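Local coordinates for envelope polyprotein (Puumala orthohantavirus, PDB 5FXU) that probably forms, as the Gn glycoprotein ectodomain, part of the antigenic surface of the hantavirus envelope, at residues A[105-113]-A[124-132]. Numbering follows the deposited sequence.
Sequences TRKTIACFD and TVFLIGPIQ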
loop_
_atom_site.group_PDB
_atom_site.type_symbol
_atom_site.label_atom_id
_atom_site.label_comp_id
_atom_site.label_asym_id
_atom_site.label_seq_id
_atom_site.Cartn_x
_atom_site.Cartn_y
_atom_site.Cartn_z
ATOM N N THR A 105 -10.530 18.238 -4.739
ATOM C CA THR A 105 -11.831 17.860 -4.185
ATOM C C THR A 105 -11.941 18.074 -2.680
ATOM O O THR A 105 -13.041 18.055 -2.138
ATOM C CB THR A 105 -12.168 16.370 -4.427
ATOM O OG1 THR A 105 -11.261 15.528 -3.690
ATOM C CG2 THR A 105 -12.134 16.027 -5.917
ATOM N N ARG A 106 -10.808 18.239 -2.008
ATOM C CA ARG A 106 -10.764 18.381 -0.568
ATOM C C ARG A 106 -11.267 17.148 0.173
ATOM O O ARG A 106 -11.808 17.244 1.267
ATOM C CB ARG A 106 -11.507 19.654 -0.146
ATOM C CG ARG A 106 -10.992 20.912 -0.844
ATOM C CD ARG A 106 -9.527 21.170 -0.469
ATOM N NE ARG A 106 -8.880 22.309 -1.118
ATOM C CZ ARG A 106 -9.304 23.581 -1.112
ATOM N NH1 ARG A 106 -10.437 23.973 -0.513
ATOM N NH2 ARG A 106 -8.579 24.486 -1.756
ATOM N N LYS A 107 -11.054 15.988 -0.431
ATOM C CA LYS A 107 -11.432 14.726 0.178
ATOM C C LYS A 107 -10.274 14.110 0.940
ATOM O O LYS A 107 -9.116 14.240 0.551
ATOM C CB LYS A 107 -11.942 13.765 -0.887
ATOM C CG LYS A 107 -13.249 14.238 -1.501
ATOM C CD LYS A 107 -14.375 14.165 -0.475
ATOM C CE LYS A 107 -15.749 14.193 -1.117
ATOM N NZ LYS A 107 -16.763 13.604 -0.200
ATOM N N THR A 108 -10.615 13.458 2.038
ATOM C CA THR A 108 -9.668 12.777 2.891
ATOM C C THR A 108 -9.894 11.270 2.690
ATOM O O THR A 108 -11.033 10.813 2.646
ATOM C CB THR A 108 -9.890 13.196 4.348
ATOM O OG1 THR A 108 -9.486 14.559 4.502
ATOM C CG2 THR A 108 -9.074 12.336 5.329
ATOM N N ILE A 109 -8.809 10.526 2.529
ATOM C CA ILE A 109 -8.852 9.071 2.384
ATOM C C ILE A 109 -8.341 8.486 3.678
ATOM O O ILE A 109 -7.251 8.825 4.130
ATOM C CB ILE A 109 -7.977 8.553 1.219
ATOM C CG1 ILE A 109 -8.520 9.018 -0.125
ATOM C CG2 ILE A 109 -7.939 7.024 1.189
ATOM C CD1 ILE A 109 -8.055 10.408 -0.535
ATOM N N ALA A 110 -9.154 7.629 4.281
ATOM C CA ALA A 110 -8.772 6.888 5.478
ATOM C C ALA A 110 -9.182 5.441 5.246
ATOM O O ALA A 110 -10.344 5.171 4.997
ATOM C CB ALA A 110 -9.440 7.449 6.711
ATOM N N CYS A 111 -8.211 4.535 5.324
ATOM C CA CYS A 111 -8.399 3.130 5.021
ATOM C C CYS A 111 -7.302 2.329 5.728
ATOM O O CYS A 111 -6.410 2.912 6.338
ATOM C CB CYS A 111 -8.340 2.914 3.515
ATOM S SG CYS A 111 -6.761 3.380 2.737
ATOM N N PHE A 112 -7.400 0.999 5.740
ATOM C CA PHE A 112 -6.359 0.169 6.393
ATOM C C PHE A 112 -5.946 -0.984 5.511
ATOM O O PHE A 112 -6.670 -1.356 4.609
ATOM C CB PHE A 112 -6.788 -0.275 7.796
ATOM C CG PHE A 112 -8.070 -1.025 7.817
ATOM C CD1 PHE A 112 -9.301 -0.361 7.858
ATOM C CD2 PHE A 112 -8.054 -2.411 7.768
ATOM C CE1 PHE A 112 -10.485 -1.079 7.855
ATOM C CE2 PHE A 112 -9.229 -3.132 7.767
ATOM C CZ PHE A 112 -10.447 -2.470 7.802
ATOM N N ASP A 113 -4.728 -1.465 5.716
ATOM C CA ASP A 113 -4.270 -2.732 5.152
ATOM C C ASP A 113 -4.113 -3.715 6.328
ATOM O O ASP A 113 -4.131 -3.287 7.486
ATOM C CB ASP A 113 -2.945 -2.541 4.360
ATOM C CG ASP A 113 -2.702 -3.661 3.298
ATOM O OD1 ASP A 113 -3.428 -4.698 3.376
ATOM O OD2 ASP A 113 -1.788 -3.506 2.395
ATOM N N THR A 124 -2.981 -1.686 9.559
ATOM C CA THR A 124 -2.169 -0.514 9.413
ATOM C C THR A 124 -3.138 0.502 8.832
ATOM O O THR A 124 -3.705 0.298 7.761
ATOM C CB THR A 124 -0.955 -0.725 8.467
ATOM O OG1 THR A 124 0.024 -1.577 9.086
ATOM C CG2 THR A 124 -0.261 0.587 8.171
ATOM N N VAL A 125 -3.345 1.589 9.560
ATOM C CA VAL A 125 -4.267 2.648 9.135
ATOM C C VAL A 125 -3.496 3.722 8.384
ATOM O O VAL A 125 -2.494 4.201 8.876
ATOM C CB VAL A 125 -4.985 3.255 10.345
ATOM C CG1 VAL A 125 -5.811 4.455 9.935
ATOM C CG2 VAL A 125 -5.863 2.204 10.987
ATOM N N PHE A 126 -3.992 4.083 7.213
ATOM C CA PHE A 126 -3.417 5.140 6.389
ATOM C C PHE A 126 -4.395 6.302 6.339
ATOM O O PHE A 126 -5.590 6.096 6.101
ATOM C CB PHE A 126 -3.192 4.640 4.967
ATOM C CG PHE A 126 -2.105 3.609 4.861
ATOM C CD1 PHE A 126 -2.396 2.237 5.006
ATOM C CD2 PHE A 126 -0.788 3.982 4.629
ATOM C CE1 PHE A 126 -1.388 1.270 4.926
ATOM C CE2 PHE A 126 0.224 3.018 4.565
ATOM C CZ PHE A 126 -0.082 1.657 4.717
ATOM N N LEU A 127 -3.886 7.522 6.527
ATOM C CA LEU A 127 -4.694 8.743 6.402
ATOM C C LEU A 127 -4.019 9.665 5.440
ATOM O O LEU A 127 -2.855 10.014 5.622
ATOM C CB LEU A 127 -4.800 9.392 7.755
ATOM C CG LEU A 127 -5.587 10.684 7.844
ATOM C CD1 LEU A 127 -7.053 10.429 7.574
ATOM C CD2 LEU A 127 -5.417 11.280 9.232
ATOM N N ILE A 128 -4.745 10.035 4.392
ATOM C CA ILE A 128 -4.245 10.921 3.331
ATOM C C ILE A 128 -5.248 12.033 3.146
ATOM O O ILE A 128 -6.442 11.788 3.086
ATOM C CB ILE A 128 -4.167 10.182 2.003
ATOM C CG1 ILE A 128 -3.232 8.977 2.132
ATOM C CG2 ILE A 128 -3.651 11.086 0.888
ATOM C CD1 ILE A 128 -3.365 7.990 0.991
ATOM N N GLY A 129 -4.776 13.261 3.021
ATOM C CA GLY A 129 -5.695 14.350 2.809
ATOM C C GLY A 129 -5.090 15.688 2.479
ATOM O O GLY A 129 -3.883 15.837 2.381
ATOM N N PRO A 130 -5.944 16.689 2.295
ATOM C CA PRO A 130 -5.411 17.993 1.847
ATOM C C PRO A 130 -4.593 18.681 2.922
ATOM O O PRO A 130 -4.849 18.526 4.132
ATOM C CB PRO A 130 -6.655 18.795 1.477
ATOM C CG PRO A 130 -7.816 17.889 1.690
ATOM C CD PRO A 130 -7.396 16.723 2.523
ATOM N N ILE A 131 -3.607 19.442 2.477
ATOM C CA ILE A 131 -2.731 20.159 3.395
ATOM C C ILE A 131 -3.508 21.194 4.241
ATOM O O ILE A 131 -3.076 21.493 5.338
ATOM C CB ILE A 131 -1.515 20.749 2.645
ATOM C CG1 ILE A 131 -0.667 19.589 2.094
ATOM C CG2 ILE A 131 -0.635 21.583 3.572
ATOM C CD1 ILE A 131 0.407 19.954 1.085
ATOM N N GLN A 132 -4.675 21.658 3.767
ATOM C CA GLN A 132 -5.561 22.582 4.520
ATOM C C GLN A 132 -6.013 22.021 5.868
ATOM O O GLN A 132 -6.328 22.787 6.784
ATOM C CB GLN A 132 -6.824 22.949 3.718
ATOM C CG GLN A 132 -6.615 23.934 2.568
ATOM C CD GLN A 132 -5.962 23.316 1.307
ATOM O OE1 GLN A 132 -5.716 22.077 1.208
ATOM N NE2 GLN A 132 -5.627 24.184 0.362
HETATM O O HOH W 1 -1.012 -4.050 8.278
#
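I128 O accepts from I109 N at 2.7 Å, and T108 CA makes a CA-H...O contact with the same oxygen at 3.4 Å. I128 N returns a nearly straight bond to I109 O (171° at the hydrogen). The same two-bond exchange joins C111 with F126, and D113 with T124. Residues 109-113 and 124-128 thus pair as the antiparallel arms of a beta hairpin in the Gn head, with strand 19-30 on the far side of the second arm. I109, C111 and D113 share one face with T124, F126 and I128. There C111 is disulfide-bonded to C92. The F126 ring turns its edge to D113, with CE1 4.2 Å from D113 CB, and meets F194 edge-to-face. D113 sends its carboxylate away to T310 and T344. On the other face L127 CD1 touches T108 CG2 at 3.6 Å and A110 CB at 3.9 Å. L127 CG lies anti to the backbone N, and the turn at chi2 (67°) brings CD1 toward the first arm. Strand 147-155 packs on L127 and V125 here. Beyond the paired residues, P130 CG rests on R106 CA at 3.7 Å. The Q132 amide lies over one face of the R106 guanidinium, their planes 33° apart.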